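Carbonic anhydrase (Neosartorya fumigata, PDB 7COI) is a zinc-dependent beta-class carbonic anhydrase that probably catalyses the reversible hydration of carbon dioxide to hydrogencarbonate. Local coordinates at residues C173-T176 / K177-G180; V220-L223 / A224-N227. One frame throughout, in Å; residues are numbered along the deposited sequence.

Contact 1. Residues C173-T176 / K177-G180. With ZN (zinc ion), chain F; ACT (acetate ion), chain E.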
loop_
_atom_site.group_PDB
_atom_site.type_symbol
_atom_site.label_atom_id
_atom_site.label_comp_id
_atom_site.label_asym_id
_atom_site.label_seq_id
_atom_site.Cartn_x
_atom_site.Cartn_y
_atom_site.Cartn_z
ATOM N N CYS A 173 7.743 10.054 -17.588
ATOM C CA CYS A 173 7.133 11.055 -18.473
ATOM C C CYS A 173 5.954 11.680 -17.753
ATOM O O CYS A 173 4.962 10.989 -17.518
ATOM C CB CYS A 173 6.744 10.421 -19.803
ATOM S SG CYS A 173 6.110 11.648 -20.968
ATOM N N GLY A 174 6.091 12.964 -17.420
ATOM C CA GLY A 174 4.963 13.822 -17.019
ATOM C C GLY A 174 4.354 14.494 -18.231
ATOM O O GLY A 174 4.825 14.268 -19.363
ATOM N N HIS A 175 3.291 15.273 -18.053
ATOM C CA HIS A 175 2.649 15.870 -19.249
ATOM C C HIS A 175 1.995 17.184 -18.842
ATOM O O HIS A 175 1.745 17.430 -17.643
ATOM C CB HIS A 175 1.728 14.883 -19.985
ATOM C CG HIS A 175 0.536 14.597 -19.155
ATOM N ND1 HIS A 175 -0.691 15.194 -19.422
ATOM C CD2 HIS A 175 0.394 13.862 -18.031
ATOM C CE1 HIS A 175 -1.562 14.835 -18.519
ATOM N NE2 HIS A 175 -0.916 14.008 -17.699
ATOM N N THR A 176 1.789 18.033 -19.836
ATOM C CA THR A 176 1.058 19.303 -19.674
ATOM C C THR A 176 -0.419 18.969 -19.469
ATOM O O THR A 176 -0.904 17.922 -20.003
ATOM C CB THR A 176 1.335 20.234 -20.868
ATOM O OG1 THR A 176 0.769 19.651 -22.043
ATOM C CG2 THR A 176 2.810 20.476 -21.063
ATOM N N LYS A 177 -1.136 19.844 -18.770
ATOM C CA LYS A 177 -2.598 19.697 -18.516
ATOM C C LYS A 177 -2.875 18.416 -17.705
ATOM O O LYS A 177 -3.880 17.761 -17.977
ATOM C CB LYS A 177 -3.357 19.675 -19.838
ATOM C CG LYS A 177 -2.995 20.811 -20.796
ATOM C CD LYS A 177 -3.467 22.140 -20.299
ATOM C CE LYS A 177 -4.967 22.316 -20.464
ATOM N NZ LYS A 177 -5.630 22.937 -19.284
ATOM N N CYS A 178 -1.989 18.059 -16.784
ATOM C CA CYS A 178 -2.154 16.851 -15.912
ATOM C C CYS A 178 -3.171 17.159 -14.825
ATOM O O CYS A 178 -2.869 17.987 -13.963
ATOM C CB CYS A 178 -0.829 16.395 -15.314
ATOM S SG CYS A 178 -1.021 14.872 -14.352
ATOM N N GLY A 179 -4.316 16.461 -14.838
ATOM C CA GLY A 179 -5.386 16.584 -13.824
ATOM C C GLY A 179 -4.936 16.216 -12.422
ATOM O O GLY A 179 -5.459 16.790 -11.478
ATOM N N GLY A 180 -3.997 15.290 -12.249
ATOM C CA GLY A 180 -3.491 14.923 -10.921
ATOM C C GLY A 180 -2.621 16.016 -10.370
ATOM O O GLY A 180 -2.760 16.397 -9.208
HETATM ZN ZN ZN F . -1.786 13.306 -15.874
HETATM C C ACT E . -4.769 12.733 -15.666
HETATM O O ACT E . -5.644 12.453 -16.477
HETATM O OXT ACT E . -3.730 13.676 -16.093
HETATM C CH3 ACT E . -4.691 12.144 -14.254
#
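His175 and Cys178 meet across a tight turn and grip the same zinc ion. From the histidine CB, a chi1 of 69° places CG between the backbone N and the carbonyl carbon, which brings the ring round to Cys178. Of the ring atoms, ND1 points to the carbonyl of the following residue, giving a weak, bent hydrogen bond to Thr176 O (N-H...O angle 123°), which, with zinc at NE2, may help limit ring rotation. His175 CE1 lies 3.3 Å from Cys178 CA, and CD2, on the other side of NE2, is 3.9 Å from Cys178 CB. At the tip, His175 NE2 binds zinc at 2.1 Å.

Cys178 CB sits over one face of the ring, 3.4 Å from His175 NE2. With SG anti to the backbone N (chi1 -176°), the sulfur reaches the metal, and Cys178 SG binds zinc at 2.3 Å. Acetate, probably from the crystallisation liquor, supplies OXT at 2.0 Å from zinc, in the plane of the His175 ring at its edge. That oxygen also accepts a hydrogen bond from Gly179 N (3.1 Å), at the start of helix 179-185, where Cys178 is the N-cap. Cys119 SG completes the coordination, and Gln110 NE2 of the second subunit is also hydrogen-bonded to the acetate. Two cysteines and one histidine, with His-x-x-Cys joining strand end to helix start, form the characteristic zinc site of beta-class carbonic anhydrases.

Contact 2. Residues V220-L223 / A224-N227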
loop_
_atom_site.group_PDB
_atom_site.type_symbol
_atom_site.label_atom_id
_atom_site.label_comp_id
_atom_site.label_asym_id
_atom_site.label_seq_id
_atom_site.Cartn_x
_atom_site.Cartn_y
_atom_site.Cartn_z
ATOM N N VAL A 220 1.059 24.390 -13.088
ATOM C CA VAL A 220 0.721 22.975 -13.407
ATOM C C VAL A 220 1.910 22.378 -14.158
ATOM O O VAL A 220 2.291 21.272 -13.846
ATOM C CB VAL A 220 -0.595 22.838 -14.190
ATOM C CG1 VAL A 220 -0.758 21.458 -14.806
ATOM C CG2 VAL A 220 -1.794 23.182 -13.320
ATOM N N VAL A 221 2.519 23.112 -15.092
ATOM C CA VAL A 221 3.723 22.622 -15.810
ATOM C C VAL A 221 4.879 22.517 -14.825
ATOM O O VAL A 221 5.568 21.503 -14.889
ATOM C CB VAL A 221 4.070 23.525 -17.010
ATOM C CG1 VAL A 221 5.459 23.244 -17.568
ATOM C CG2 VAL A 221 3.011 23.373 -18.089
ATOM N N ARG A 222 5.123 23.523 -13.989
ATOM C CA ARG A 222 6.305 23.558 -13.095
ATOM C C ARG A 222 6.192 22.392 -12.125
ATOM O O ARG A 222 7.171 21.675 -11.940
ATOM C CB ARG A 222 6.411 24.872 -12.316
ATOM C CG ARG A 222 7.642 24.971 -11.420
ATOM C CD ARG A 222 8.971 24.800 -12.116
ATOM N NE ARG A 222 9.102 25.882 -13.095
ATOM C CZ ARG A 222 9.411 27.163 -12.828
ATOM N NH1 ARG A 222 9.676 27.575 -11.598
ATOM N NH2 ARG A 222 9.457 28.037 -13.816
ATOM N N LEU A 223 5.025 22.207 -11.536
ATOM C CA LEU A 223 4.841 21.110 -10.551
ATOM C C LEU A 223 4.963 19.765 -11.277
ATOM O O LEU A 223 5.513 18.827 -10.674
ATOM C CB LEU A 223 3.496 21.269 -9.842
ATOM C CG LEU A 223 3.246 20.247 -8.737
ATOM C CD1 LEU A 223 4.391 20.180 -7.747
ATOM C CD2 LEU A 223 1.959 20.550 -8.013
ATOM N N ALA A 224 4.488 19.641 -12.513
ATOM C CA ALA A 224 4.648 18.410 -13.326
ATOM C C ALA A 224 6.134 18.113 -13.507
ATOM O O ALA A 224 6.533 16.987 -13.393
ATOM C CB ALA A 224 3.927 18.552 -14.649
ATOM N N GLU A 225 6.953 19.133 -13.796
ATOM C CA GLU A 225 8.428 18.968 -13.947
ATOM C C GLU A 225 9.054 18.573 -12.611
ATOM O O GLU A 225 9.914 17.690 -12.615
ATOM C CB GLU A 225 9.094 20.262 -14.424
ATOM C CG GLU A 225 8.612 20.682 -15.790
ATOM C CD GLU A 225 9.114 22.034 -16.265
ATOM O OE1 GLU A 225 9.479 22.857 -15.409
ATOM O OE2 GLU A 225 9.092 22.267 -17.484
ATOM N N LEU A 226 8.691 19.261 -11.526
ATOM C CA LEU A 226 9.240 18.968 -10.180
ATOM C C LEU A 226 8.873 17.527 -9.803
ATOM O O LEU A 226 9.717 16.825 -9.243
ATOM C CB LEU A 226 8.700 19.975 -9.167
ATOM C CG LEU A 226 9.265 21.395 -9.282
ATOM C CD1 LEU A 226 8.441 22.283 -8.400
ATOM C CD2 LEU A 226 10.743 21.429 -8.922
ATOM N N ASN A 227 7.686 17.077 -10.200
ATOM C CA ASN A 227 7.205 15.692 -9.918
ATOM C C ASN A 227 8.045 14.679 -10.687
ATOM O O ASN A 227 8.408 13.609 -10.112
ATOM C CB ASN A 227 5.715 15.589 -10.215
ATOM C CG ASN A 227 5.171 14.222 -9.886
ATOM O OD1 ASN A 227 5.437 13.718 -8.796
ATOM N ND2 ASN A 227 4.463 13.621 -10.846
HETATM O O HOH W 1 8.400 25.300 -15.910
#
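Two successive turns of helix 216-236 meet here, with Arg222 and Glu225 meeting on one flank. The evidence for regular alpha-helix is a run of four i to i+4 backbone bonds, from Ala224 N to Val220 O (3.0 Å) through Asn227 N to Leu223 O (2.8 Å).

The Arg222 and Glu225 side chains approach at a slant, yet their guanidinium and carboxylate planes are only 10° apart. Arg222 NE to Glu225 OE1 is a long salt bridge of 3.8 Å, and a water bridges the same two atoms: it accepts from Arg222 NE in the guanidinium plane (3.0 Å) and donates to Glu225 OE1 (2.7 Å). Each charge has a stronger partner elsewhere, Glu210 for Arg222 NH1 and Arg265 for Glu225 OE2, which makes this flank of the helix a small ionic network. Glu225 CG, beside the backbone N (chi1 -63°), passes 3.3 Å from Val221 O, and Glu225 OE2 ends 3.8 Å from Val221 CG1. Leu226 CD1 comes to 4.1 Å from Arg222 CG, the aliphatic part of that side chain. Away from the charges, Val220 and Leu223 pack on Val181 and Leu185 of helix 179-185.

Contacts 1 and 2 lie in series along the chain, their centres about 8 Å apart, and they touch by packing alone: His175 O is 3.9 Å from Ala224 CB, and Cys178 N is 4.1 Å from Val220 CG1. Both are partly buried. Contact 1 joins the end of a central sheet strand to a helix start, and its buried ligands His175 and Cys178 are tied by metal coordination; contact 2 stays within a single helix, where main-chain bonds set the geometry and ion pairs line the more exposed flank. Helix 179-185 connects them: it begins in contact 1, and Val220 and Leu223 of contact 2 pack on it, consistent with a second-shell position for 220-227 beside the zinc-binding turn.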